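Local coordinates for RNA pseudouridylate synthase domain-containing protein 1 (Homo sapiens, PDB 5VBB), which probably isomerises uridine to pseudouridine in RNA and belongs to the RluA family of pseudouridine synthases, at residues H64-D67 and F68-G72; V12-R16 and D17-V21; P229-P232 and S233-A236; L38-Q41 and K42-Y46; R202-R205 and M206-H209. All blocks are in the same frame, centred on the assembly; numbering follows the deposited sequence.

All five contacts are local and follow one another along the chain, none nested in or crossing another. Interaction 2 (12-21) closes the hairpin between strands 10-14 and 18-23. Interaction 4 (38-46) starts helix 40-47, whose L44 and L40 pack on L19 and V21 of that hairpin. Interaction 1 (64-72) turns the loop between strands 61-62 and 73-77 and carries D67, the probable active-site residue. Interaction 5 (202-209) leads into strand 208-216 and meets interaction 1 where R205 and H209 reach the hydroxyl of S71. Interaction 3 (229-236) closes a surface loop before strand 238-243, its F230 and D235 packing against interaction 5.

Interaction 1 (H64-D67 and F68-G72); sequences HQLD and FSTSG. With SO4 (sulfate ion), chain B.
D67 and T70 close a type I beta turn in the active-site loop of this RluA-family domain; by similarity D67 is the active-site aspartate. The turn is fastened by T70 N, which donates to D67 O over 3.1 Å from above the carbonyl plane, 62° out of it. A second link runs through the side chains. With D67 CG anti to its own carbonyl carbon (chi1 -63°), OD2 lies on the T70 side of the turn, yet 4.1 Å separates it from T70 OG1. One water bridges the two from the side, giving a proton to D67 OD2 at 2.6 Å and lying 2.7 Å from T70 OG1. Beyond the turn, the L66 methyl CD2 rests 3.3 Å from G72 O, where the chain swings into the next strand. On the other flank sits a sulfate ion, probably from the crystallisation liquor. S69 grips it twice, through N to O4 (2.9 Å, 168° at the hydrogen) and through OG to O3 at 2.7 Å, while D67 CB touches O4. R177 bonds to the same ion and forms a salt bridge with D67 OD2, so sulfate, aspartate and arginine share one pocket. The loop joins strands 61-62 and 73-77: K23 NZ of strand 18-23 bonds to D67 O and T70 O, and L66 and T70 pack against A210 and L208 of strand 208-216.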
loop_
_atom_site.group_PDB
_atom_site.type_symbol
_atom_site.label_atom_id
_atom_site.label_comp_id
_atom_site.label_asym_id
_atom_site.label_seq_id
_atom_site.Cartn_x
_atom_site.Cartn_y
_atom_site.Cartn_z
ATOM N N HIS A 64 11.023 -4.212 -5.950
ATOM C CA HIS A 64 9.610 -4.562 -5.905
ATOM C C HIS A 64 8.813 -3.461 -6.584
ATOM O O HIS A 64 9.393 -2.475 -7.045
ATOM C CB HIS A 64 9.154 -4.837 -4.467
ATOM C CG HIS A 64 9.348 -3.704 -3.506
ATOM N ND1 HIS A 64 8.304 -3.202 -2.789
ATOM C CD2 HIS A 64 10.457 -2.987 -3.207
ATOM C CE1 HIS A 64 8.812 -2.265 -2.001
ATOM N NE2 HIS A 64 10.093 -2.072 -2.253
ATOM N N GLN A 65 7.498 -3.627 -6.664
ATOM C CA GLN A 65 6.632 -2.658 -7.328
ATOM C C GLN A 65 5.676 -2.022 -6.364
ATOM O O GLN A 65 5.361 -2.580 -5.329
ATOM C CB GLN A 65 5.824 -3.346 -8.437
ATOM C CG GLN A 65 6.673 -3.978 -9.534
ATOM N N LEU A 66 5.137 -0.888 -6.767
ATOM C CA LEU A 66 4.108 -0.179 -6.018
ATOM C C LEU A 66 3.206 0.413 -7.084
ATOM O O LEU A 66 3.721 0.982 -8.028
ATOM C CB LEU A 66 4.787 0.885 -5.154
ATOM C CG LEU A 66 4.172 1.246 -3.843
ATOM C CD1 LEU A 66 3.917 0.008 -2.988
ATOM C CD2 LEU A 66 5.068 2.209 -3.121
ATOM N N ASP A 67 1.889 0.214 -6.995
ATOM C CA ASP A 67 0.952 0.703 -8.015
ATOM C C ASP A 67 1.089 2.233 -8.199
ATOM O O ASP A 67 1.404 2.951 -7.231
ATOM C CB ASP A 67 -0.529 0.416 -7.628
ATOM C CG ASP A 67 -1.004 -1.023 -7.475
ATOM O OD1 ASP A 67 -0.391 -1.918 -8.110
ATOM O OD2 ASP A 67 -2.113 -1.243 -6.801
ATOM N N PHE A 68 0.795 2.719 -9.429
ATOM C CA PHE A 68 0.733 4.144 -9.809
ATOM C C PHE A 68 -0.013 4.986 -8.772
ATOM O O PHE A 68 0.529 5.969 -8.287
ATOM C CB PHE A 68 0.015 4.307 -11.170
ATOM C CG PHE A 68 -0.204 5.733 -11.623
ATOM C CD1 PHE A 68 0.838 6.478 -12.148
ATOM C CD2 PHE A 68 -1.457 6.323 -11.547
ATOM C CE1 PHE A 68 0.641 7.794 -12.561
ATOM C CE2 PHE A 68 -1.655 7.626 -11.994
ATOM C CZ PHE A 68 -0.612 8.353 -12.485
ATOM N N SER A 69 -1.250 4.578 -8.409
ATOM C CA SER A 69 -2.095 5.345 -7.500
ATOM C C SER A 69 -1.732 5.212 -6.022
ATOM O O SER A 69 -2.200 6.016 -5.212
ATOM C CB SER A 69 -3.559 4.975 -7.689
ATOM O OG SER A 69 -3.952 5.291 -9.015
ATOM N N THR A 70 -0.853 4.303 -5.669
ATOM C CA THR A 70 -0.466 4.112 -4.282
ATOM C C THR A 70 0.787 4.895 -3.964
ATOM O O THR A 70 1.701 4.928 -4.771
ATOM C CB THR A 70 -0.295 2.588 -4.050
ATOM O OG1 THR A 70 -1.568 2.007 -4.295
ATOM C CG2 THR A 70 0.174 2.230 -2.647
ATOM N N SER A 71 0.844 5.506 -2.759
ATOM C CA SER A 71 2.061 6.172 -2.300
ATOM C C SER A 71 2.845 5.254 -1.347
ATOM O O SER A 71 2.340 4.231 -0.884
ATOM C CB SER A 71 1.712 7.470 -1.571
ATOM O OG SER A 71 0.774 7.272 -0.521
ATOM N N GLY A 72 4.073 5.621 -1.035
ATOM C CA GLY A 72 4.819 4.918 -0.008
ATOM C C GLY A 72 6.119 4.236 -0.324
ATOM O O GLY A 72 6.744 4.477 -1.369
HETATM S S SO4 B . -3.457 2.059 -10.651
HETATM O O1 SO4 B . -4.470 1.022 -10.407
HETATM O O2 SO4 B . -2.637 1.623 -11.788
HETATM O O3 SO4 B . -4.072 3.341 -10.926
HETATM O O4 SO4 B . -2.636 2.240 -9.459
HETATM O O HOH W 1 -1.786 -0.693 -4.241
#

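Interaction 2 (V12-R16 and D17-V21); sequences VYRSR and DFLVV
V20 is the apolar centre, with V12 and Y13 both packed against its side chain. V12 CG2 comes within 3.8 Å of V20 CG1, while Y13 CB lies 3.9 Å from V20 CG2, the other branch. The tyrosine ring extends from there toward the turn, its CE1 near F18 CB and its edge near F18 O. The face bearing Y13 and V20 is covered by V222 and V224 of strand 221-225. On the reverse face R14 CD and L19 CD1 meet at 3.9 Å, the arginine chain bent at chi2 (92°). Backbone bonds tie the strands: V12 N to V20 O, V20 N to Y13 O and S15 N to F18 O, each 2.9 Å long, with Y13 N adding a weak bond to V20 O. At the turn the polar edge centres on S15 OG. Held between its own N and carbonyl carbon (chi1 74°), it bends back over the turn and accepts from F18 N at 2.9 Å and from D17 N at 3.2 Å; E220 OE2 is its further partner and also bonds to Y13 OH. Replacing S15 with alanine would probably leave the D17 and F18 amides without this acceptor, cost E220 one of its bonds and set the turn freer to flex. D17 OD1 points elsewhere, to N79. The whole is an antiparallel beta hairpin at the border of its sheet, with a classic beta bulge that sets two residues, V12 and Y13, opposite the single V20.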
loop_
_atom_site.group_PDB
_atom_site.type_symbol
_atom_site.label_atom_id
_atom_site.label_comp_id
_atom_site.label_asym_id
_atom_site.label_seq_id
_atom_site.Cartn_x
_atom_site.Cartn_y
_atom_site.Cartn_z
ATOM N N VAL A 12 13.391 8.107 2.607
ATOM C CA VAL A 12 13.138 7.764 3.999
ATOM C C VAL A 12 14.222 6.852 4.559
ATOM O O VAL A 12 14.202 6.582 5.742
ATOM C CB VAL A 12 11.724 7.157 4.194
ATOM C CG1 VAL A 12 10.676 8.201 3.856
ATOM C CG2 VAL A 12 11.509 5.910 3.356
ATOM N N TYR A 13 15.178 6.426 3.731
ATOM C CA TYR A 13 16.235 5.528 4.125
ATOM C C TYR A 13 17.282 5.541 3.036
ATOM O O TYR A 13 16.949 5.360 1.864
ATOM C CB TYR A 13 15.652 4.116 4.291
ATOM C CG TYR A 13 16.639 3.063 4.714
ATOM C CD1 TYR A 13 17.583 2.570 3.820
ATOM C CD2 TYR A 13 16.499 2.405 5.928
ATOM C CE1 TYR A 13 18.453 1.555 4.179
ATOM C CE2 TYR A 13 17.332 1.353 6.278
ATOM C CZ TYR A 13 18.351 0.978 5.427
ATOM O OH TYR A 13 19.159 -0.052 5.797
ATOM N N ARG A 14 18.555 5.709 3.406
ATOM C CA ARG A 14 19.628 5.662 2.424
ATOM C C ARG A 14 20.832 5.056 3.097
ATOM O O ARG A 14 21.238 5.514 4.159
ATOM C CB ARG A 14 19.926 7.061 1.848
ATOM C CG ARG A 14 21.212 7.247 1.003
ATOM C CD ARG A 14 21.038 7.046 -0.483
ATOM N NE ARG A 14 22.306 7.175 -1.226
ATOM C CZ ARG A 14 22.896 8.322 -1.561
ATOM N NH1 ARG A 14 22.365 9.487 -1.196
ATOM N NH2 ARG A 14 24.044 8.314 -2.234
ATOM N N SER A 15 21.345 3.987 2.500
ATOM C CA SER A 15 22.561 3.320 2.892
ATOM C C SER A 15 23.485 3.259 1.666
ATOM O O SER A 15 23.166 3.809 0.619
ATOM C CB SER A 15 22.268 1.915 3.408
ATOM O OG SER A 15 21.945 1.021 2.355
ATOM N N ARG A 16 24.613 2.562 1.795
ATOM C CA ARG A 16 25.540 2.348 0.686
ATOM C C ARG A 16 24.896 1.494 -0.409
ATOM O O ARG A 16 25.143 1.718 -1.587
ATOM C CB ARG A 16 26.798 1.611 1.197
ATOM C CG ARG A 16 27.650 2.442 2.178
ATOM C CD ARG A 16 28.508 1.575 3.120
ATOM N NE ARG A 16 29.555 0.830 2.415
ATOM C CZ ARG A 16 30.646 1.372 1.878
ATOM N NH1 ARG A 16 30.870 2.680 1.980
ATOM N NH2 ARG A 16 31.527 0.613 1.238
ATOM N N ASP A 17 24.047 0.540 -0.007
ATOM C CA ASP A 17 23.454 -0.468 -0.876
ATOM C C ASP A 17 21.997 -0.263 -1.241
ATOM O O ASP A 17 21.568 -0.820 -2.249
ATOM C CB ASP A 17 23.557 -1.832 -0.176
ATOM C CG ASP A 17 24.956 -2.408 -0.152
ATOM O OD1 ASP A 17 25.674 -2.257 -1.156
ATOM O OD2 ASP A 17 25.314 -3.042 0.854
ATOM N N PHE A 18 21.217 0.423 -0.401
ATOM C CA PHE A 18 19.800 0.590 -0.644
ATOM C C PHE A 18 19.349 2.000 -0.451
ATOM O O PHE A 18 19.883 2.740 0.360
ATOM C CB PHE A 18 18.983 -0.315 0.296
ATOM C CG PHE A 18 19.200 -1.777 0.032
ATOM C CD1 PHE A 18 18.595 -2.397 -1.045
ATOM C CD2 PHE A 18 20.052 -2.522 0.833
ATOM C CE1 PHE A 18 18.740 -3.761 -1.249
ATOM C CE2 PHE A 18 20.252 -3.867 0.591
ATOM C CZ PHE A 18 19.576 -4.488 -0.438
ATOM N N LEU A 19 18.270 2.319 -1.134
ATOM C CA LEU A 19 17.590 3.586 -1.058
ATOM C C LEU A 19 16.099 3.243 -0.978
ATOM O O LEU A 19 15.644 2.423 -1.760
ATOM C CB LEU A 19 17.915 4.376 -2.329
ATOM C CG LEU A 19 17.168 5.627 -2.624
ATOM C CD1 LEU A 19 17.257 6.591 -1.479
ATOM C CD2 LEU A 19 17.730 6.278 -3.859
ATOM N N VAL A 20 15.368 3.834 -0.043
ATOM C CA VAL A 20 13.906 3.656 0.077
ATOM C C VAL A 20 13.289 5.021 -0.095
ATOM O O VAL A 20 13.580 5.941 0.671
ATOM C CB VAL A 20 13.395 2.984 1.374
ATOM C CG1 VAL A 20 11.888 2.709 1.312
ATOM C CG2 VAL A 20 14.151 1.716 1.674
ATOM N N VAL A 21 12.400 5.139 -1.077
ATOM C CA VAL A 21 11.704 6.390 -1.326
ATOM C C VAL A 21 10.318 6.286 -0.742
ATOM O O VAL A 21 9.804 5.181 -0.543
ATOM C CB VAL A 21 11.663 6.786 -2.839
ATOM C CG1 VAL A 21 13.072 6.884 -3.423
ATOM C CG2 VAL A 21 10.833 5.809 -3.657
#

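Interaction 3 (P229-P232 and S233-A236); sequences PFLP and SLDA
L234 folds back over the chain just before it. Its CB stands 3.8 Å from L231 O. CG leaves anti to the carbonyl carbon (chi1 -49°), and the branch CD1 then reaches P229, 3.7 Å from P229 O and 3.8 Å from P229 CA. The same methyl faces L231 CD1 more loosely, at 4.3 Å. Beneath this side chain L231 O is gripped by two amides: D235 N donates at 3.0 Å in an almost straight bond (175°), whereas L234 N, equally distant, comes from well above the carbonyl plane. P232 and S233 form the outer bend between acceptor and donors, with S233 OG lying against L231 CB. Further back P229 CG sits over the centre of the F230 ring, and that ring is wedged among R205, M207 and H209. D235 fixes the far end of the loop, OD2 bonding to Y156 OH and OD1 to C237 N. The chemistry is therefore that of a single alpha-turn at the surface: one shared carbonyl supplies the directional bonds, the leucine side chains add apolar cover, close on P229 and looser between the two methyls, and the inward F230 and D235 secure the loop to the body of the protein.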
loop_
_atom_site.group_PDB
_atom_site.type_symbol
_atom_site.label_atom_id
_atom_site.label_comp_id
_atom_site.label_asym_id
_atom_site.label_seq_id
_atom_site.Cartn_x
_atom_site.Cartn_y
_atom_site.Cartn_z
ATOM N N PRO A 229 0.419 9.848 5.997
ATOM C CA PRO A 229 -0.146 10.994 5.274
ATOM C C PRO A 229 -1.612 11.282 5.551
ATOM O O PRO A 229 -2.116 12.315 5.115
ATOM C CB PRO A 229 0.010 10.557 3.814
ATOM C CG PRO A 229 -0.253 9.078 3.876
ATOM C CD PRO A 229 0.391 8.631 5.156
ATOM N N PHE A 230 -2.317 10.372 6.214
ATOM C CA PHE A 230 -3.763 10.478 6.426
ATOM C C PHE A 230 -4.030 11.055 7.782
ATOM O O PHE A 230 -4.571 10.400 8.654
ATOM C CB PHE A 230 -4.412 9.103 6.217
ATOM C CG PHE A 230 -4.072 8.477 4.868
ATOM C CD1 PHE A 230 -4.088 9.237 3.697
ATOM C CD2 PHE A 230 -3.742 7.133 4.770
ATOM C CE1 PHE A 230 -3.746 8.658 2.462
ATOM C CE2 PHE A 230 -3.436 6.555 3.534
ATOM C CZ PHE A 230 -3.516 7.295 2.384
ATOM N N LEU A 231 -3.654 12.333 7.933
ATOM C CA LEU A 231 -3.813 13.081 9.170
ATOM C C LEU A 231 -4.613 14.350 8.921
ATOM O O LEU A 231 -4.379 15.005 7.914
ATOM C CB LEU A 231 -2.442 13.503 9.692
ATOM C CG LEU A 231 -1.502 12.384 10.137
ATOM C CD1 LEU A 231 -0.117 12.950 10.435
ATOM C CD2 LEU A 231 -2.044 11.665 11.358
ATOM N N PRO A 232 -5.451 14.791 9.864
ATOM C CA PRO A 232 -6.139 16.093 9.677
ATOM C C PRO A 232 -5.192 17.288 9.448
ATOM O O PRO A 232 -5.586 18.223 8.743
ATOM C CB PRO A 232 -6.938 16.270 10.968
ATOM C CG PRO A 232 -6.484 15.275 11.882
ATOM C CD PRO A 232 -5.828 14.169 11.141
ATOM N N SER A 233 -3.937 17.260 9.981
ATOM C CA SER A 233 -2.978 18.362 9.784
ATOM C C SER A 233 -2.489 18.440 8.343
ATOM O O SER A 233 -1.966 19.468 7.943
ATOM C CB SER A 233 -1.785 18.249 10.749
ATOM O OG SER A 233 -1.384 16.912 11.013
ATOM N N LEU A 234 -2.667 17.384 7.551
ATOM C CA LEU A 234 -2.212 17.378 6.163
ATOM C C LEU A 234 -3.365 17.444 5.176
ATOM O O LEU A 234 -3.236 18.115 4.144
ATOM C CB LEU A 234 -1.354 16.132 5.883
ATOM C CG LEU A 234 -0.234 15.846 6.883
ATOM C CD1 LEU A 234 0.463 14.551 6.523
ATOM C CD2 LEU A 234 0.778 16.988 6.939
ATOM N N ASP A 235 -4.469 16.753 5.464
ATOM C CA ASP A 235 -5.667 16.735 4.631
ATOM C C ASP A 235 -6.831 17.118 5.512
ATOM O O ASP A 235 -7.325 16.305 6.297
ATOM C CB ASP A 235 -5.875 15.351 4.028
ATOM C CG ASP A 235 -7.035 15.251 3.088
ATOM O OD1 ASP A 235 -7.813 16.233 2.987
ATOM O OD2 ASP A 235 -7.139 14.232 2.404
ATOM N N ALA A 236 -7.327 18.342 5.327
ATOM C CA ALA A 236 -8.397 18.870 6.142
ATOM C C ALA A 236 -9.773 18.262 5.811
ATOM O O ALA A 236 -10.690 18.470 6.586
ATOM C CB ALA A 236 -8.440 20.377 6.031
#

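Interaction 4 (L38-Q41 and K42-Y46); sequences LTLQ and KQLRY
T39 caps the N terminus of helix 40-47, its hydroxyl turned across the first turn toward K42. OG1 lies between the T39 backbone N and carbonyl carbon (chi1 65°), a setting that faces it to K42 N, which donates to it over 3.2 Å. The K42 chain leaves this cap at an oblique angle, CG passing 3.6 Å from T39 OG1 before the extended chain heads away. L40 is turned to a different side, into the protein, where it meets two residues of the next turn differently. Against L44 it packs obliquely, L40 CG on L44 CD1 at 3.9 Å; against Q43 the side chains run nearly perpendicular, L40 CD1 abutting the amide oxygen OE1. The other end of that amide, Q43 NE2, bonds to S5 O, which holds the glutamine to the N-terminal segment. L40 and L44 thus form the helix's inner ridge, packed on L9, on F62 of strand 61-62, and on V21 and L19 of strand 18-23. Backbone bonds of the ordinary helical kind link Q43 N to T39 O, L44 N to L40 O and R45 N to Q41 O. Beside the last of these, R45 CG comes 3.3 Å from Q41 O, the acceptor of its own amide.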
loop_
_atom_site.group_PDB
_atom_site.type_symbol
_atom_site.label_atom_id
_atom_site.label_comp_id
_atom_site.label_asym_id
_atom_site.label_seq_id
_atom_site.Cartn_x
_atom_site.Cartn_y
_atom_site.Cartn_z
ATOM N N LEU A 38 6.544 11.875 -16.366
ATOM C CA LEU A 38 6.863 11.815 -14.938
ATOM C C LEU A 38 6.845 10.378 -14.418
ATOM O O LEU A 38 5.774 9.782 -14.301
ATOM C CB LEU A 38 5.865 12.661 -14.117
ATOM C CG LEU A 38 6.002 12.599 -12.583
ATOM C CD1 LEU A 38 7.279 13.298 -12.118
ATOM C CD2 LEU A 38 4.787 13.203 -11.911
ATOM N N THR A 39 8.017 9.849 -14.043
ATOM C CA THR A 39 8.130 8.527 -13.435
ATOM C C THR A 39 9.054 8.588 -12.228
ATOM O O THR A 39 9.786 9.572 -12.065
ATOM C CB THR A 39 8.687 7.507 -14.420
ATOM O OG1 THR A 39 10.037 7.878 -14.737
ATOM C CG2 THR A 39 7.823 7.362 -15.662
ATOM N N LEU A 40 9.085 7.501 -11.427
ATOM C CA LEU A 40 9.994 7.435 -10.273
ATOM C C LEU A 40 11.455 7.457 -10.779
ATOM O O LEU A 40 12.261 8.225 -10.259
ATOM C CB LEU A 40 9.720 6.224 -9.360
ATOM C CG LEU A 40 10.619 6.113 -8.130
ATOM C CD1 LEU A 40 10.634 7.381 -7.295
ATOM C CD2 LEU A 40 10.207 5.005 -7.306
ATOM N N GLN A 41 11.750 6.719 -11.872
ATOM C CA GLN A 41 13.079 6.719 -12.502
ATOM C C GLN A 41 13.596 8.145 -12.798
ATOM O O GLN A 41 14.743 8.451 -12.491
ATOM C CB GLN A 41 13.051 5.909 -13.817
ATOM C CG GLN A 41 12.989 4.400 -13.606
ATOM C CD GLN A 41 14.366 3.770 -13.555
ATOM O OE1 GLN A 41 15.310 4.325 -12.983
ATOM N NE2 GLN A 41 14.511 2.575 -14.121
ATOM N N LYS A 42 12.754 9.010 -13.389
ATOM C CA LYS A 42 13.155 10.384 -13.711
ATOM C C LYS A 42 13.436 11.183 -12.436
ATOM O O LYS A 42 14.422 11.907 -12.387
ATOM C CB LYS A 42 12.108 11.104 -14.585
ATOM C CG LYS A 42 12.048 10.587 -16.016
ATOM C CD LYS A 42 11.121 11.436 -16.877
ATOM C CE LYS A 42 11.240 11.129 -18.351
ATOM N NZ LYS A 42 10.664 12.212 -19.194
ATOM N N GLN A 43 12.606 11.028 -11.393
ATOM C CA GLN A 43 12.850 11.704 -10.107
ATOM C C GLN A 43 14.218 11.271 -9.538
ATOM O O GLN A 43 14.999 12.109 -9.082
ATOM C CB GLN A 43 11.749 11.376 -9.083
ATOM C CG GLN A 43 10.385 11.968 -9.439
ATOM C CD GLN A 43 9.261 11.477 -8.558
ATOM O OE1 GLN A 43 9.164 10.291 -8.224
ATOM N NE2 GLN A 43 8.368 12.369 -8.168
ATOM N N LEU A 44 14.504 9.957 -9.614
ATOM C CA LEU A 44 15.767 9.393 -9.144
ATOM C C LEU A 44 16.937 9.914 -9.941
ATOM O O LEU A 44 17.951 10.290 -9.349
ATOM C CB LEU A 44 15.727 7.867 -9.189
ATOM C CG LEU A 44 14.941 7.244 -8.036
ATOM C CD1 LEU A 44 14.526 5.810 -8.366
ATOM C CD2 LEU A 44 15.724 7.318 -6.744
ATOM N N ARG A 45 16.801 9.939 -11.280
ATOM C CA ARG A 45 17.824 10.488 -12.158
ATOM C C ARG A 45 18.078 11.973 -11.823
ATOM O O ARG A 45 19.239 12.414 -11.795
ATOM C CB ARG A 45 17.403 10.369 -13.628
ATOM C CG ARG A 45 17.522 8.958 -14.205
ATOM C CD ARG A 45 16.941 8.869 -15.616
ATOM N NE ARG A 45 17.213 10.072 -16.418
ATOM C CZ ARG A 45 18.380 10.385 -16.983
ATOM N NH1 ARG A 45 19.432 9.580 -16.853
ATOM N NH2 ARG A 45 18.506 11.508 -17.681
ATOM N N TYR A 46 16.993 12.735 -11.568
ATOM C CA TYR A 46 17.118 14.153 -11.220
ATOM C C TYR A 46 17.902 14.344 -9.894
ATOM O O TYR A 46 18.827 15.137 -9.840
ATOM C CB TYR A 46 15.723 14.805 -11.140
ATOM C CG TYR A 46 15.756 16.281 -10.818
ATOM C CD1 TYR A 46 15.817 16.725 -9.502
ATOM C CD2 TYR A 46 15.750 17.235 -11.829
ATOM C CE1 TYR A 46 15.899 18.082 -9.198
ATOM C CE2 TYR A 46 15.835 18.597 -11.539
ATOM C CZ TYR A 46 15.895 19.017 -10.219
ATOM O OH TYR A 46 15.959 20.350 -9.885
#

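Interaction 5 (R202-R205 and M206-H209); sequences RPFR and MMLH
M206 O is gripped mainly by the guanidinium group of R205: NE donates at 2.8 Å and NH2 adds a weak bond at 3.0 Å. The NE donor stands above the carbonyl plane, and the oxygen lies near the edge of the guanidinium group, tilted 15° from its plane. L208 N gives the same carbonyl a weak bond, completing an inverse gamma turn centred on M207. CG set between N and the carbonyl carbon (chi1 65°) and a bend at chi3 (-72°) bring the guanidinium back to the carbonyl of the next residue. NH2 also bonds to S71 OG, an oxygen that H209 ND1 shares, so the turn is tied to the loop bearing D67. R205 CG sits 3.6 Å above the centre of the F204 ring, and M207 SD comes to the same carbon at 3.5 Å from the side, roughly at right angles to the ring direction. The M207 methyl CE ends in the corner between P203 CB and F204 CD1, 4.1 Å from each, methionine and phenylalanine crossing at about a right angle. A leucine in place of R205 would probably take from M206 O its two guanidinium donors, leaving the weak L208 amide bond, and S71 OG without its guanidinium partner, freeing the turn to shift. M206 points the other way, toward R177 and T70, about 5 Å from the D67 side chain. The chemistry is that of a buried guanidinium, probably charged, that donates to a turn carbonyl and a serine hydroxyl, while its CG packs against F204 and M207.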
loop_
_atom_site.group_PDB
_atom_site.type_symbol
_atom_site.label_atom_id
_atom_site.label_comp_id
_atom_site.label_asym_id
_atom_site.label_seq_id
_atom_site.Cartn_x
_atom_site.Cartn_y
_atom_site.Cartn_z
ATOM N N ARG A 202 -14.060 12.128 -6.953
ATOM C CA ARG A 202 -14.017 13.388 -6.209
ATOM C C ARG A 202 -12.794 13.514 -5.276
ATOM O O ARG A 202 -12.308 14.619 -5.185
ATOM C CB ARG A 202 -15.326 13.611 -5.432
ATOM C CG ARG A 202 -16.537 13.624 -6.372
ATOM C CD ARG A 202 -17.748 14.349 -5.838
ATOM N NE ARG A 202 -18.529 13.553 -4.881
ATOM C CZ ARG A 202 -19.826 13.232 -4.988
ATOM N NH1 ARG A 202 -20.523 13.576 -6.068
ATOM N NH2 ARG A 202 -20.421 12.527 -4.033
ATOM N N PRO A 203 -12.238 12.476 -4.587
ATOM C CA PRO A 203 -11.036 12.709 -3.763
ATOM C C PRO A 203 -9.800 13.047 -4.603
ATOM O O PRO A 203 -9.710 12.703 -5.780
ATOM C CB PRO A 203 -10.879 11.388 -2.978
ATOM C CG PRO A 203 -12.177 10.728 -3.072
ATOM C CD PRO A 203 -12.678 11.079 -4.444
ATOM N N PHE A 204 -8.863 13.779 -3.999
ATOM C CA PHE A 204 -7.685 14.245 -4.727
ATOM C C PHE A 204 -6.736 13.119 -5.050
ATOM O O PHE A 204 -5.866 13.299 -5.897
ATOM C CB PHE A 204 -6.952 15.352 -3.950
ATOM C CG PHE A 204 -5.968 14.898 -2.895
ATOM C CD1 PHE A 204 -6.384 14.658 -1.586
ATOM C CD2 PHE A 204 -4.608 14.863 -3.165
ATOM C CE1 PHE A 204 -5.461 14.440 -0.577
ATOM C CE2 PHE A 204 -3.684 14.570 -2.162
ATOM C CZ PHE A 204 -4.114 14.358 -0.870
ATOM N N ARG A 205 -6.872 11.964 -4.365
ATOM C CA ARG A 205 -5.992 10.816 -4.566
ATOM C C ARG A 205 -6.650 9.562 -4.087
ATOM O O ARG A 205 -7.695 9.621 -3.472
ATOM C CB ARG A 205 -4.723 11.026 -3.757
ATOM C CG ARG A 205 -4.914 11.061 -2.247
ATOM C CD ARG A 205 -3.587 10.871 -1.524
ATOM N NE ARG A 205 -3.157 9.485 -1.674
ATOM C CZ ARG A 205 -2.054 8.964 -1.176
ATOM N NH1 ARG A 205 -1.222 9.713 -0.464
ATOM N NH2 ARG A 205 -1.770 7.688 -1.383
ATOM N N MET A 206 -6.024 8.435 -4.333
ATOM C CA MET A 206 -6.485 7.181 -3.783
ATOM C C MET A 206 -5.824 7.041 -2.421
ATOM O O MET A 206 -4.613 7.202 -2.324
ATOM C CB MET A 206 -6.109 6.010 -4.670
ATOM C CG MET A 206 -6.710 4.745 -4.177
ATOM S SD MET A 206 -6.429 3.330 -5.272
ATOM C CE MET A 206 -4.699 2.998 -4.884
ATOM N N MET A 207 -6.604 6.765 -1.377
ATOM C CA MET A 207 -6.091 6.714 -0.001
ATOM C C MET A 207 -5.515 5.332 0.405
ATOM O O MET A 207 -6.011 4.685 1.317
ATOM C CB MET A 207 -7.198 7.130 0.981
ATOM C CG MET A 207 -7.886 8.444 0.622
ATOM S SD MET A 207 -6.750 9.855 0.522
ATOM C CE MET A 207 -7.861 11.113 -0.143
ATOM N N LEU A 208 -4.414 4.944 -0.224
ATOM C CA LEU A 208 -3.675 3.728 0.086
ATOM C C LEU A 208 -2.227 4.134 0.082
ATOM O O LEU A 208 -1.818 4.827 -0.833
ATOM C CB LEU A 208 -3.972 2.602 -0.936
ATOM C CG LEU A 208 -3.286 1.260 -0.684
ATOM C CD1 LEU A 208 -3.751 0.648 0.647
ATOM C CD2 LEU A 208 -3.632 0.264 -1.775
ATOM N N HIS A 209 -1.473 3.757 1.138
ATOM C CA HIS A 209 -0.112 4.170 1.358
ATOM C C HIS A 209 0.706 3.008 1.910
ATOM O O HIS A 209 0.298 2.395 2.898
ATOM C CB HIS A 209 -0.120 5.293 2.412
ATOM C CG HIS A 209 1.238 5.820 2.749
ATOM N ND1 HIS A 209 1.981 6.548 1.827
ATOM C CD2 HIS A 209 1.959 5.701 3.900
ATOM C CE1 HIS A 209 3.120 6.847 2.437
ATOM N NE2 HIS A 209 3.141 6.373 3.693
#